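Local coordinates for protein thiosulfate reductase (Thermus thermophilus, PDB 2VPZ) that probably catalyses the reduction of sulfur compounds such as polysulfide or thiosulfate, using a molybdenum bis-molybdopterin guanine dinucleotide centre and a [4Fe-4S] cluster, at residues T89-R94 with D466-E471; T634-V639 with P704-A709; E118-H123 with V478-A483. All blocks are in the same frame, centred on the assembly; numbering follows the deposited sequence.

Contact 1. Residues T89-R94 with D466-E471; sequences TYDPDR and DVLPQE. With MGD (2-amino-5,6-dimercapto-7-methyl-3,7,8a,9-tetrahydro-8-oxa-1,3,9,10-tetraaza-anthracen-4-one guanosine dinucleotide), chain H.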
loop_
_atom_site.group_PDB
_atom_site.type_symbol
_atom_site.label_atom_id
_atom_site.label_comp_id
_atom_site.label_asym_id
_atom_site.label_seq_id
_atom_site.Cartn_x
_atom_site.Cartn_y
_atom_site.Cartn_z
ATOM N N THR A 89 -15.835 -19.266 -37.741
ATOM C CA THR A 89 -16.389 -19.006 -39.051
ATOM C C THR A 89 -15.259 -18.719 -40.055
ATOM O O THR A 89 -15.417 -18.968 -41.250
ATOM C CB THR A 89 -17.360 -17.762 -39.040
ATOM O OG1 THR A 89 -18.317 -17.891 -37.993
ATOM C CG2 THR A 89 -18.071 -17.612 -40.396
ATOM N N TYR A 90 -14.121 -18.228 -39.565
ATOM C CA TYR A 90 -12.951 -17.855 -40.401
ATOM C C TYR A 90 -11.702 -18.660 -40.098
ATOM O O TYR A 90 -10.568 -18.167 -40.113
ATOM C CB TYR A 90 -12.687 -16.370 -40.274
ATOM C CG TYR A 90 -13.974 -15.584 -40.293
ATOM C CD1 TYR A 90 -14.443 -14.944 -39.139
ATOM C CD2 TYR A 90 -14.773 -15.549 -41.440
ATOM C CE1 TYR A 90 -15.687 -14.287 -39.122
ATOM C CE2 TYR A 90 -16.021 -14.894 -41.449
ATOM C CZ TYR A 90 -16.478 -14.261 -40.281
ATOM O OH TYR A 90 -17.703 -13.618 -40.270
ATOM N N ASP A 91 -11.952 -19.943 -39.838
ATOM C CA ASP A 91 -10.940 -20.936 -39.526
ATOM C C ASP A 91 -10.704 -21.804 -40.820
ATOM O O ASP A 91 -11.646 -22.446 -41.292
ATOM C CB ASP A 91 -11.508 -21.750 -38.318
ATOM C CG ASP A 91 -10.601 -22.927 -37.871
ATOM O OD1 ASP A 91 -9.517 -23.120 -38.463
ATOM O OD2 ASP A 91 -11.012 -23.649 -36.916
ATOM N N PRO A 92 -9.457 -21.805 -41.409
ATOM C CA PRO A 92 -9.089 -22.581 -42.606
ATOM C C PRO A 92 -9.351 -24.129 -42.617
ATOM O O PRO A 92 -9.315 -24.795 -43.688
ATOM C CB PRO A 92 -7.605 -22.236 -42.863
ATOM C CG PRO A 92 -7.103 -21.729 -41.499
ATOM C CD PRO A 92 -8.320 -21.020 -40.918
ATOM N N ASP A 93 -9.573 -24.672 -41.416
ATOM C CA ASP A 93 -9.848 -26.118 -41.141
ATOM C C ASP A 93 -11.354 -26.346 -40.917
ATOM O O ASP A 93 -11.824 -27.483 -40.769
ATOM C CB ASP A 93 -9.156 -26.709 -39.876
ATOM C CG ASP A 93 -7.679 -26.283 -39.694
ATOM O OD1 ASP A 93 -6.953 -26.163 -40.680
ATOM O OD2 ASP A 93 -7.274 -26.126 -38.502
ATOM N N ARG A 94 -12.116 -25.255 -40.835
ATOM C CA ARG A 94 -13.554 -25.393 -40.652
ATOM C C ARG A 94 -14.153 -26.198 -41.857
ATOM O O ARG A 94 -13.823 -25.892 -43.016
ATOM C CB ARG A 94 -14.228 -24.021 -40.549
ATOM C CG ARG A 94 -14.700 -23.423 -41.869
ATOM C CD ARG A 94 -15.710 -22.270 -41.678
ATOM N NE ARG A 94 -17.099 -22.709 -41.677
ATOM C CZ ARG A 94 -18.160 -21.935 -41.928
ATOM N NH1 ARG A 94 -18.008 -20.644 -42.203
ATOM N NH2 ARG A 94 -19.389 -22.459 -41.930
ATOM N N ASP A 466 -21.858 -30.951 -38.035
ATOM C CA ASP A 466 -20.936 -30.134 -37.236
ATOM C C ASP A 466 -20.209 -29.079 -38.086
ATOM O O ASP A 466 -20.540 -28.905 -39.262
ATOM C CB ASP A 466 -19.877 -31.093 -36.644
ATOM C CG ASP A 466 -19.380 -30.676 -35.226
ATOM O OD1 ASP A 466 -19.653 -31.431 -34.258
ATOM O OD2 ASP A 466 -18.705 -29.645 -35.099
ATOM N N VAL A 467 -19.221 -28.392 -37.516
ATOM C CA VAL A 467 -18.423 -27.422 -38.280
ATOM C C VAL A 467 -16.915 -27.735 -38.384
ATOM O O VAL A 467 -16.290 -27.497 -39.428
ATOM C CB VAL A 467 -18.444 -25.971 -37.745
ATOM C CG1 VAL A 467 -17.550 -25.066 -38.634
ATOM C CG2 VAL A 467 -19.875 -25.425 -37.646
ATOM N N LEU A 468 -16.338 -28.252 -37.310
ATOM C CA LEU A 468 -14.912 -28.536 -37.336
ATOM C C LEU A 468 -14.680 -30.065 -37.479
ATOM O O LEU A 468 -15.605 -30.848 -37.258
ATOM C CB LEU A 468 -14.240 -27.972 -36.044
ATOM C CG LEU A 468 -14.442 -26.473 -35.646
ATOM C CD1 LEU A 468 -14.346 -26.273 -34.108
ATOM C CD2 LEU A 468 -13.427 -25.569 -36.391
ATOM N N PRO A 469 -13.482 -30.482 -37.962
ATOM C CA PRO A 469 -13.207 -31.915 -38.102
ATOM C C PRO A 469 -12.636 -32.472 -36.792
ATOM O O PRO A 469 -11.428 -32.688 -36.666
ATOM C CB PRO A 469 -12.206 -32.000 -39.253
ATOM C CG PRO A 469 -11.519 -30.658 -39.263
ATOM C CD PRO A 469 -12.583 -29.665 -38.799
ATOM N N GLN A 470 -13.530 -32.674 -35.820
ATOM C CA GLN A 470 -13.191 -33.208 -34.490
ATOM C C GLN A 470 -12.870 -34.709 -34.538
ATOM O O GLN A 470 -13.042 -35.328 -35.580
ATOM C CB GLN A 470 -14.349 -32.972 -33.561
ATOM C CG GLN A 470 -14.692 -31.536 -33.319
ATOM C CD GLN A 470 -14.481 -31.161 -31.867
ATOM O OE1 GLN A 470 -14.708 -30.024 -31.443
ATOM N NE2 GLN A 470 -14.037 -32.154 -31.088
ATOM N N GLU A 471 -12.464 -35.306 -33.421
ATOM C CA GLU A 471 -12.169 -36.738 -33.461
ATOM C C GLU A 471 -13.404 -37.654 -33.635
ATOM O O GLU A 471 -13.271 -38.761 -34.167
ATOM C CB GLU A 471 -11.361 -37.235 -32.237
ATOM C CG GLU A 471 -11.039 -38.721 -32.359
ATOM C CD GLU A 471 -10.690 -39.378 -31.043
ATOM O OE1 GLU A 471 -10.304 -40.572 -31.055
ATOM O OE2 GLU A 471 -10.812 -38.699 -30.001
HETATM P PB MGD H . -18.602 -29.308 -26.761
HETATM O O1B MGD H . -17.313 -29.958 -26.360
HETATM O O2B MGD H . -18.643 -27.827 -26.982
HETATM O O3B MGD H . -19.664 -29.910 -25.706
HETATM O O3A MGD H . -21.299 -30.949 -24.114
HETATM P PA MGD H . -21.168 -30.510 -25.643
HETATM O O1A MGD H . -22.015 -29.327 -26.083
HETATM O O2A MGD H . -21.187 -31.776 -26.424
HETATM O "O5'" MGD H . -19.100 -29.928 -28.112
HETATM C "C5'" MGD H . -19.777 -29.147 -29.097
HETATM C "C4'" MGD H . -19.679 -29.932 -30.406
HETATM O "O4'" MGD H . -20.577 -29.194 -31.228
HETATM C "C3'" MGD H . -18.342 -29.886 -31.097
HETATM O "O3'" MGD H . -18.301 -31.044 -31.942
HETATM C "C2'" MGD H . -18.454 -28.590 -31.915
HETATM O "O2'" MGD H . -17.541 -28.679 -32.978
HETATM C "C1'" MGD H . -19.910 -28.602 -32.385
HETATM N N9 MGD H . -20.573 -27.296 -32.763
HETATM C C8 MGD H . -20.353 -26.103 -32.209
HETATM N N7 MGD H . -21.125 -25.119 -32.726
HETATM C C5 MGD H . -21.939 -25.691 -33.639
HETATM C C6 MGD H . -23.081 -25.257 -34.562
HETATM O O6 MGD H . -23.465 -24.038 -34.660
HETATM N N1 MGD H . -23.649 -26.254 -35.317
HETATM C C2 MGD H . -23.262 -27.566 -35.285
HETATM N N2 MGD H . -23.840 -28.541 -36.052
HETATM N N3 MGD H . -22.281 -27.963 -34.463
HETATM C C4 MGD H . -21.563 -27.129 -33.640
HETATM C C10 MGD H . -21.754 -30.027 -23.076
HETATM C C11 MGD H . -22.019 -30.832 -21.849
HETATM O O11 MGD H . -20.908 -31.720 -21.720
HETATM C C12 MGD H . -22.263 -30.096 -20.583
HETATM S S12 MGD H . -23.382 -28.802 -20.486
HETATM C C13 MGD H . -21.685 -30.450 -19.434
HETATM S S13 MGD H . -21.841 -29.679 -17.969
HETATM C C14 MGD H . -20.845 -31.586 -19.222
HETATM N N15 MGD H . -19.470 -31.109 -18.897
HETATM C C16 MGD H . -18.525 -32.107 -18.892
HETATM C C17 MGD H . -17.278 -32.136 -18.123
HETATM O O17 MGD H . -16.945 -31.151 -17.398
HETATM N N18 MGD H . -16.519 -33.230 -18.199
HETATM C C19 MGD H . -16.837 -34.303 -18.950
HETATM N N19 MGD H . -16.005 -35.382 -19.062
HETATM N N20 MGD H . -17.978 -34.334 -19.642
HETATM C C21 MGD H . -18.827 -33.312 -19.686
HETATM N N22 MGD H . -19.921 -33.371 -20.453
HETATM C C23 MGD H . -20.970 -32.409 -20.467
#

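Contact 2. Residues T634-V639 with P704-A709; sequences TQNNWV and PLMRLA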
loop_
_atom_site.group_PDB
_atom_site.type_symbol
_atom_site.label_atom_id
_atom_site.label_comp_id
_atom_site.label_asym_id
_atom_site.label_seq_id
_atom_site.Cartn_x
_atom_site.Cartn_y
_atom_site.Cartn_z
ATOM N N THR A 634 -13.394 -24.981 -28.537
ATOM C CA THR A 634 -12.740 -23.671 -28.664
ATOM C C THR A 634 -11.210 -23.770 -28.713
ATOM O O THR A 634 -10.469 -22.794 -28.817
ATOM C CB THR A 634 -13.260 -22.814 -27.466
ATOM O OG1 THR A 634 -13.067 -21.434 -27.724
ATOM C CG2 THR A 634 -12.546 -23.228 -26.186
ATOM N N GLN A 635 -10.780 -25.019 -28.680
ATOM C CA GLN A 635 -9.407 -25.487 -28.678
ATOM C C GLN A 635 -8.708 -25.324 -30.042
ATOM O O GLN A 635 -7.488 -25.566 -30.154
ATOM C CB GLN A 635 -9.489 -26.945 -28.258
ATOM C CG GLN A 635 -10.700 -27.173 -27.339
ATOM C CD GLN A 635 -10.466 -26.674 -25.962
ATOM O OE1 GLN A 635 -9.296 -26.394 -25.642
ATOM N NE2 GLN A 635 -11.500 -26.563 -25.127
ATOM N N ASN A 636 -9.453 -24.950 -31.091
ATOM C CA ASN A 636 -8.833 -24.735 -32.396
ATOM C C ASN A 636 -8.915 -23.250 -32.763
ATOM O O ASN A 636 -8.425 -22.803 -33.807
ATOM C CB ASN A 636 -9.445 -25.593 -33.516
ATOM C CG ASN A 636 -8.473 -25.793 -34.708
ATOM O OD1 ASN A 636 -7.397 -26.381 -34.544
ATOM N ND2 ASN A 636 -8.839 -25.272 -35.879
ATOM N N ASN A 637 -9.516 -22.493 -31.854
ATOM C CA ASN A 637 -9.690 -21.056 -32.003
ATOM C C ASN A 637 -8.345 -20.328 -31.670
ATOM O O ASN A 637 -7.874 -20.312 -30.523
ATOM C CB ASN A 637 -10.847 -20.609 -31.098
ATOM C CG ASN A 637 -11.237 -19.174 -31.318
ATOM O OD1 ASN A 637 -10.373 -18.311 -31.400
ATOM N ND2 ASN A 637 -12.528 -18.900 -31.396
ATOM N N TRP A 638 -7.698 -19.718 -32.663
ATOM C CA TRP A 638 -6.419 -19.066 -32.395
ATOM C C TRP A 638 -6.461 -17.863 -31.438
ATOM O O TRP A 638 -5.520 -17.663 -30.673
ATOM C CB TRP A 638 -5.624 -18.720 -33.688
ATOM C CG TRP A 638 -6.037 -17.487 -34.463
ATOM C CD1 TRP A 638 -6.663 -17.456 -35.671
ATOM C CD2 TRP A 638 -5.766 -16.092 -34.131
ATOM N NE1 TRP A 638 -6.810 -16.165 -36.104
ATOM C CE2 TRP A 638 -6.279 -15.307 -35.186
ATOM C CE3 TRP A 638 -5.152 -15.434 -33.039
ATOM C CZ2 TRP A 638 -6.197 -13.891 -35.205
ATOM C CZ3 TRP A 638 -5.065 -14.001 -33.051
ATOM C CH2 TRP A 638 -5.600 -13.261 -34.133
ATOM N N VAL A 639 -7.544 -17.088 -31.435
ATOM C CA VAL A 639 -7.658 -15.940 -30.515
ATOM C C VAL A 639 -7.764 -16.423 -29.036
ATOM O O VAL A 639 -7.243 -15.799 -28.114
ATOM C CB VAL A 639 -8.938 -15.067 -30.825
ATOM C CG1 VAL A 639 -9.174 -14.000 -29.718
ATOM C CG2 VAL A 639 -8.801 -14.414 -32.197
ATOM N N PRO A 704 -6.025 -34.657 -35.776
ATOM C CA PRO A 704 -5.037 -33.999 -36.655
ATOM C C PRO A 704 -5.495 -32.886 -37.588
ATOM O O PRO A 704 -4.709 -32.008 -37.958
ATOM C CB PRO A 704 -4.427 -35.153 -37.472
ATOM C CG PRO A 704 -4.842 -36.406 -36.761
ATOM C CD PRO A 704 -6.189 -36.069 -36.147
ATOM N N LEU A 705 -6.755 -32.945 -37.987
ATOM C CA LEU A 705 -7.296 -31.955 -38.908
ATOM C C LEU A 705 -7.621 -30.606 -38.237
ATOM O O LEU A 705 -7.666 -29.589 -38.919
ATOM C CB LEU A 705 -8.465 -32.551 -39.718
ATOM C CG LEU A 705 -8.073 -33.711 -40.683
ATOM C CD1 LEU A 705 -9.333 -34.320 -41.334
ATOM C CD2 LEU A 705 -7.082 -33.221 -41.762
ATOM N N MET A 706 -7.880 -30.613 -36.922
ATOM C CA MET A 706 -8.052 -29.337 -36.157
ATOM C C MET A 706 -6.536 -29.133 -35.781
ATOM O O MET A 706 -6.057 -29.587 -34.742
ATOM C CB MET A 706 -8.950 -29.479 -34.901
ATOM C CG MET A 706 -10.490 -29.601 -35.134
ATOM S SD MET A 706 -11.438 -29.978 -33.604
ATOM C CE MET A 706 -11.535 -28.368 -32.795
ATOM N N ARG A 707 -5.802 -28.444 -36.658
ATOM C CA ARG A 707 -4.374 -28.252 -36.507
ATOM C C ARG A 707 -3.812 -27.550 -35.237
ATOM O O ARG A 707 -2.712 -27.910 -34.790
ATOM C CB ARG A 707 -3.778 -27.702 -37.845
ATOM C CG ARG A 707 -3.997 -28.681 -39.066
ATOM C CD ARG A 707 -3.011 -28.460 -40.243
ATOM N NE ARG A 707 -1.602 -28.691 -39.876
ATOM C CZ ARG A 707 -0.553 -28.015 -40.358
ATOM N NH1 ARG A 707 -0.729 -27.045 -41.246
ATOM N NH2 ARG A 707 0.673 -28.295 -39.924
ATOM N N LEU A 708 -4.505 -26.597 -34.622
ATOM C CA LEU A 708 -3.993 -26.044 -33.346
ATOM C C LEU A 708 -4.574 -26.600 -32.039
ATOM O O LEU A 708 -4.225 -26.093 -30.980
ATOM C CB LEU A 708 -3.985 -24.481 -33.264
ATOM C CG LEU A 708 -4.887 -23.622 -34.122
ATOM C CD1 LEU A 708 -4.815 -22.132 -33.691
ATOM C CD2 LEU A 708 -4.482 -23.789 -35.607
ATOM N N ALA A 709 -5.469 -27.582 -32.070
ATOM C CA ALA A 709 -6.000 -28.175 -30.834
ATOM C C ALA A 709 -5.398 -29.576 -30.624
ATOM O O ALA A 709 -5.338 -30.098 -29.490
ATOM C CB ALA A 709 -7.564 -28.257 -30.841
#

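Contact 3. Residues E118-H123 with V478-A483; sequences EEALDH and VILPEA. With MGD (2-amino-5,6-dimercapto-7-methyl-3,7,8a,9-tetrahydro-8-oxa-1,3,9,10-tetraaza-anthracen-4-one guanosine dinucleotide), chain H.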
loop_
_atom_site.group_PDB
_atom_site.type_symbol
_atom_site.label_atom_id
_atom_site.label_comp_id
_atom_site.label_asym_id
_atom_site.label_seq_id
_atom_site.Cartn_x
_atom_site.Cartn_y
_atom_site.Cartn_z
ATOM N N GLU A 118 -27.624 -33.022 -52.345
ATOM C CA GLU A 118 -28.664 -33.901 -52.882
ATOM C C GLU A 118 -28.295 -35.375 -52.668
ATOM O O GLU A 118 -29.071 -36.151 -52.088
ATOM C CB GLU A 118 -28.893 -33.592 -54.378
ATOM C CG GLU A 118 -29.185 -32.095 -54.694
ATOM C CD GLU A 118 -27.976 -31.148 -54.441
ATOM O OE1 GLU A 118 -26.842 -31.496 -54.841
ATOM O OE2 GLU A 118 -28.188 -30.047 -53.874
ATOM N N GLU A 119 -27.095 -35.752 -53.095
ATOM C CA GLU A 119 -26.591 -37.122 -52.944
ATOM C C GLU A 119 -26.421 -37.566 -51.475
ATOM O O GLU A 119 -26.771 -38.706 -51.137
ATOM C CB GLU A 119 -25.275 -37.325 -53.714
ATOM C CG GLU A 119 -24.256 -38.190 -52.958
ATOM C CD GLU A 119 -23.766 -39.426 -53.720
ATOM O OE1 GLU A 119 -24.023 -40.559 -53.242
ATOM O OE2 GLU A 119 -23.128 -39.268 -54.785
ATOM N N ALA A 120 -25.893 -36.695 -50.614
ATOM C CA ALA A 120 -25.702 -37.023 -49.187
ATOM C C ALA A 120 -27.047 -37.159 -48.449
ATOM O O ALA A 120 -27.226 -38.077 -47.635
ATOM C CB ALA A 120 -24.809 -35.939 -48.475
ATOM N N LEU A 121 -27.993 -36.269 -48.745
ATOM C CA LEU A 121 -29.315 -36.318 -48.127
ATOM C C LEU A 121 -30.161 -37.551 -48.563
ATOM O O LEU A 121 -30.923 -38.089 -47.757
ATOM C CB LEU A 121 -30.080 -34.971 -48.356
ATOM C CG LEU A 121 -29.641 -33.785 -47.454
ATOM C CD1 LEU A 121 -30.422 -32.502 -47.812
ATOM C CD2 LEU A 121 -29.848 -34.128 -45.960
ATOM N N ASP A 122 -29.981 -38.025 -49.806
ATOM C CA ASP A 122 -30.672 -39.225 -50.354
ATOM C C ASP A 122 -30.122 -40.477 -49.668
ATOM O O ASP A 122 -30.862 -41.377 -49.238
ATOM C CB ASP A 122 -30.445 -39.427 -51.857
ATOM C CG ASP A 122 -31.300 -38.507 -52.750
ATOM O OD1 ASP A 122 -32.171 -37.801 -52.217
ATOM O OD2 ASP A 122 -31.078 -38.533 -53.982
ATOM N N HIS A 123 -28.792 -40.532 -49.617
ATOM C CA HIS A 123 -28.057 -41.624 -48.991
ATOM C C HIS A 123 -28.508 -41.821 -47.521
ATOM O O HIS A 123 -28.661 -42.963 -47.072
ATOM C CB HIS A 123 -26.526 -41.380 -49.094
ATOM C CG HIS A 123 -25.664 -42.508 -48.638
ATOM N ND1 HIS A 123 -25.246 -42.643 -47.353
ATOM C CD2 HIS A 123 -25.164 -43.562 -49.296
ATOM C CE1 HIS A 123 -24.532 -43.741 -47.225
ATOM N NE2 HIS A 123 -24.467 -44.322 -48.400
ATOM N N VAL A 478 -21.038 -40.217 -43.917
ATOM C CA VAL A 478 -21.703 -38.913 -44.112
ATOM C C VAL A 478 -21.522 -37.897 -42.968
ATOM O O VAL A 478 -21.965 -38.095 -41.806
ATOM C CB VAL A 478 -23.286 -38.951 -44.382
ATOM C CG1 VAL A 478 -23.693 -37.750 -45.282
ATOM C CG2 VAL A 478 -23.736 -40.257 -45.022
ATOM N N ILE A 479 -20.858 -36.802 -43.348
ATOM C CA ILE A 479 -20.532 -35.630 -42.543
ATOM C C ILE A 479 -21.295 -34.498 -43.262
ATOM O O ILE A 479 -21.145 -34.347 -44.467
ATOM C CB ILE A 479 -18.979 -35.291 -42.593
ATOM C CG1 ILE A 479 -18.151 -36.368 -41.901
ATOM C CG2 ILE A 479 -18.715 -33.899 -41.955
ATOM C CD1 ILE A 479 -16.682 -36.480 -42.373
ATOM N N LEU A 480 -22.112 -33.720 -42.550
ATOM C CA LEU A 480 -22.840 -32.590 -43.161
ATOM C C LEU A 480 -22.343 -31.268 -42.523
ATOM O O LEU A 480 -22.482 -31.088 -41.305
ATOM C CB LEU A 480 -24.377 -32.769 -42.988
ATOM C CG LEU A 480 -25.004 -34.126 -43.386
ATOM C CD1 LEU A 480 -26.514 -34.152 -43.082
ATOM C CD2 LEU A 480 -24.744 -34.438 -44.885
ATOM N N PRO A 481 -21.749 -30.329 -43.326
ATOM C CA PRO A 481 -21.269 -29.054 -42.754
ATOM C C PRO A 481 -22.336 -27.998 -42.441
ATOM O O PRO A 481 -22.962 -27.471 -43.373
ATOM C CB PRO A 481 -20.216 -28.582 -43.753
ATOM C CG PRO A 481 -20.719 -29.113 -45.092
ATOM C CD PRO A 481 -21.451 -30.428 -44.766
ATOM N N GLU A 482 -22.551 -27.686 -41.163
ATOM C CA GLU A 482 -23.552 -26.693 -40.808
ATOM C C GLU A 482 -23.024 -25.282 -40.961
ATOM O O GLU A 482 -21.807 -25.015 -40.986
ATOM C CB GLU A 482 -24.112 -26.822 -39.351
ATOM C CG GLU A 482 -25.590 -26.326 -39.290
ATOM C CD GLU A 482 -26.144 -25.963 -37.896
ATOM O OE1 GLU A 482 -25.666 -26.504 -36.889
ATOM O OE2 GLU A 482 -27.093 -25.143 -37.854
ATOM N N ALA A 483 -23.967 -24.373 -41.139
ATOM C CA ALA A 483 -23.635 -22.988 -41.261
ATOM C C ALA A 483 -23.600 -22.528 -39.824
ATOM O O ALA A 483 -24.355 -22.972 -38.949
ATOM C CB ALA A 483 -24.663 -22.223 -42.085
HETATM P PB MGD H . -18.602 -29.308 -26.761
HETATM O O1B MGD H . -17.313 -29.958 -26.360
HETATM O O2B MGD H . -18.643 -27.827 -26.982
HETATM O O3B MGD H . -19.664 -29.910 -25.706
HETATM O O3A MGD H . -21.299 -30.949 -24.114
HETATM P PA MGD H . -21.168 -30.510 -25.643
HETATM O O1A MGD H . -22.015 -29.327 -26.083
HETATM O O2A MGD H . -21.187 -31.776 -26.424
HETATM O "O5'" MGD H . -19.100 -29.928 -28.112
HETATM C "C5'" MGD H . -19.777 -29.147 -29.097
HETATM C "C4'" MGD H . -19.679 -29.932 -30.406
HETATM O "O4'" MGD H . -20.577 -29.194 -31.228
HETATM C "C3'" MGD H . -18.342 -29.886 -31.097
HETATM O "O3'" MGD H . -18.301 -31.044 -31.942
HETATM C "C2'" MGD H . -18.454 -28.590 -31.915
HETATM O "O2'" MGD H . -17.541 -28.679 -32.978
HETATM C "C1'" MGD H . -19.910 -28.602 -32.385
HETATM N N9 MGD H . -20.573 -27.296 -32.763
HETATM C C8 MGD H . -20.353 -26.103 -32.209
HETATM N N7 MGD H . -21.125 -25.119 -32.726
HETATM C C5 MGD H . -21.939 -25.691 -33.639
HETATM C C6 MGD H . -23.081 -25.257 -34.562
HETATM O O6 MGD H . -23.465 -24.038 -34.660
HETATM N N1 MGD H . -23.649 -26.254 -35.317
HETATM C C2 MGD H . -23.262 -27.566 -35.285
HETATM N N2 MGD H . -23.840 -28.541 -36.052
HETATM N N3 MGD H . -22.281 -27.963 -34.463
HETATM C C4 MGD H . -21.563 -27.129 -33.640
HETATM C C10 MGD H . -21.754 -30.027 -23.076
HETATM C C11 MGD H . -22.019 -30.832 -21.849
HETATM O O11 MGD H . -20.908 -31.720 -21.720
HETATM C C12 MGD H . -22.263 -30.096 -20.583
HETATM S S12 MGD H . -23.382 -28.802 -20.486
HETATM C C13 MGD H . -21.685 -30.450 -19.434
HETATM S S13 MGD H . -21.841 -29.679 -17.969
HETATM C C14 MGD H . -20.845 -31.586 -19.222
HETATM N N15 MGD H . -19.470 -31.109 -18.897
HETATM C C16 MGD H . -18.525 -32.107 -18.892
HETATM C C17 MGD H . -17.278 -32.136 -18.123
HETATM O O17 MGD H . -16.945 -31.151 -17.398
HETATM N N18 MGD H . -16.519 -33.230 -18.199
HETATM C C19 MGD H . -16.837 -34.303 -18.950
HETATM N N19 MGD H . -16.005 -35.382 -19.062
HETATM N N20 MGD H . -17.978 -34.334 -19.642
HETATM C C21 MGD H . -18.827 -33.312 -19.686
HETATM N N22 MGD H . -19.921 -33.371 -20.453
HETATM C C23 MGD H . -20.970 -32.409 -20.467
#

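Contact 1. Residues T89-R94 with D466-E471
With CG1 of Val467 anti to its own backbone N (chi1 179°), this methyl is set against Arg94, whose chain bends at chi3 (-91°) and runs past it, NE 3.9 Å from Val467 CG1. The valine meets the guanidinium obliquely, giving the aliphatic and NE part of Arg94 an apolar neighbour while the polar end works elsewhere: NH1 donates in the carbonyl plane to a lone pair of Thr89 O (3.2 Å), and NH2 forms a salt bridge with Glu487. Asp91 OD2 lies against Leu468 CD2; the two side chains cross at about a right angle, and the polar partner of OD2 is Asn636. Pro469, centre of an inverse gamma turn, packs its ring against the carbonyl O of Asp93, a residue of the type I turn from Asp91 to Arg94.

On the cofactor side, Asp466 OD1 accepts from MGD O3' (2.7 Å) and OD2 from MGD O2' (2.6 Å), while Val467 N reaches the anti lone pair of OD2 (2.8 Å) and steadies the carboxylate. An alanine in place of Asp466 would probably leave both ribose hydroxyls and Val467 N without this acceptor. An acidic residue at the C-terminal end of a parallel strand, holding a ribose diol by both oxygens, is an arrangement characteristic of Rossmann-like dinucleotide sites.

Contact 2. Residues T634-V639 with P704-A709
The polar part of this contact centres on Asn636, whose OD1 accepts from Leu708 N at 2.9 Å. The bond is bent, with an N-H...O angle of 136°, and its donor is tilted 22° from the carbonyl plane. CG stands anti to the backbone N (chi1 -157°), which carries the amide across to the turn centred on Met706. On the other branch, ND2 donates to Asp91 and Asp93, so one planar group joins a backbone N-H to two carboxylates. Asparagine suits the place because its short amide has both an acceptor and a donor end.

The apolar contacts flank that bond. Met706 bends at chi3, bringing CE to 3.5 Å from Asn636 CB; the two side chains cross obliquely. Leu708 extends CD1 against Trp638 CB at 3.5 Å, using the root of the tryptophan, and helix 752-756 packs on both residues.

Local bonds, backbone and side-chain, shape the first segment. A type I turn runs from Thr634 to Asn637, closed by a bond from Asn637 N to Thr634 O, and Asn637 then N-caps the short helix through a weak bond from Val639 N to OD1 (3.1 Å); its ND2 donates to Gly84 O.

Since ND2 faces two acidic groups, its N-H bonds are likely to be strengthened and the amide polarised, making OD1 a somewhat better acceptor for the buried Leu708 N-H.

Contact 3. Residues E118-H123 with V478-A483
Ala120 and Val478 meet methyl to methyl, Ala120 CB lying 3.8 Å from Val478 CG1, and the same alanine carbon touches Leu480 CD2 at 3.9 Å. A side chain of one carbon lets the helix come close to the strand, so that two branched residues can share a single methyl. Leu121 adds a looser touch, its CD2 standing 4.4 Å from Leu480 CD1. At the edge of the patch, Val478 CG2 approaches His123 ND1 at 3.7 Å, meeting the ring obliquely as the two side chains slide past each other in opposite directions. The imidazole is carried there by a first torsion with CG anti to the backbone N (chi1 -173°). Its ND1 is buried by this contact and has no partner in the model, so the histidine contributes here as a flat body against the valine.

In the next shell, Val478 and Leu480 also pack on Ile124, one residue further along the helix, and Leu480 on Trp117 near its start. Leu121 lies against helix 518-528, and Pro98 touches Ala120.

Beyond the apolar layer, the strand leads into Glu482, whose chain is extended beyond CG. Its OE1 accepts from MGD N1 at 2.6 Å and, weakly, from MGD N2 at 2.9 Å, while Tyr438 OH also bonds this oxygen. One carboxylate oxygen thus reads the N1 and N2 edge of the guanine. A helix packed on the outermost strand of a parallel sheet, with a base-binding acid just past the strand, is characteristic of an alpha/beta dinucleotide-binding domain.

Contacts 1 and 2 lie close together, their centres 8 Å apart, and Asn636 with its two aspartate partners joins them; contact 3 is about 16 Å from the centre of contact 1 and 24 Å from that of contact 2. Contacts 1 and 3 interleave along the chain, whereas contact 2 follows both. Segment 466-471 leaves the end of strand 462-466, and 478-483 carries the adjacent parallel strand 479-481; Asp466 and Glu482 pair through their backbones, and the first segment binds the ribose of the MGD and the second its guanine. Contact 2, in the C-terminal dinucleotide-binding region, thus connects through contact 1 to that sheet, bringing distant parts of the sequence together beside the cofactor.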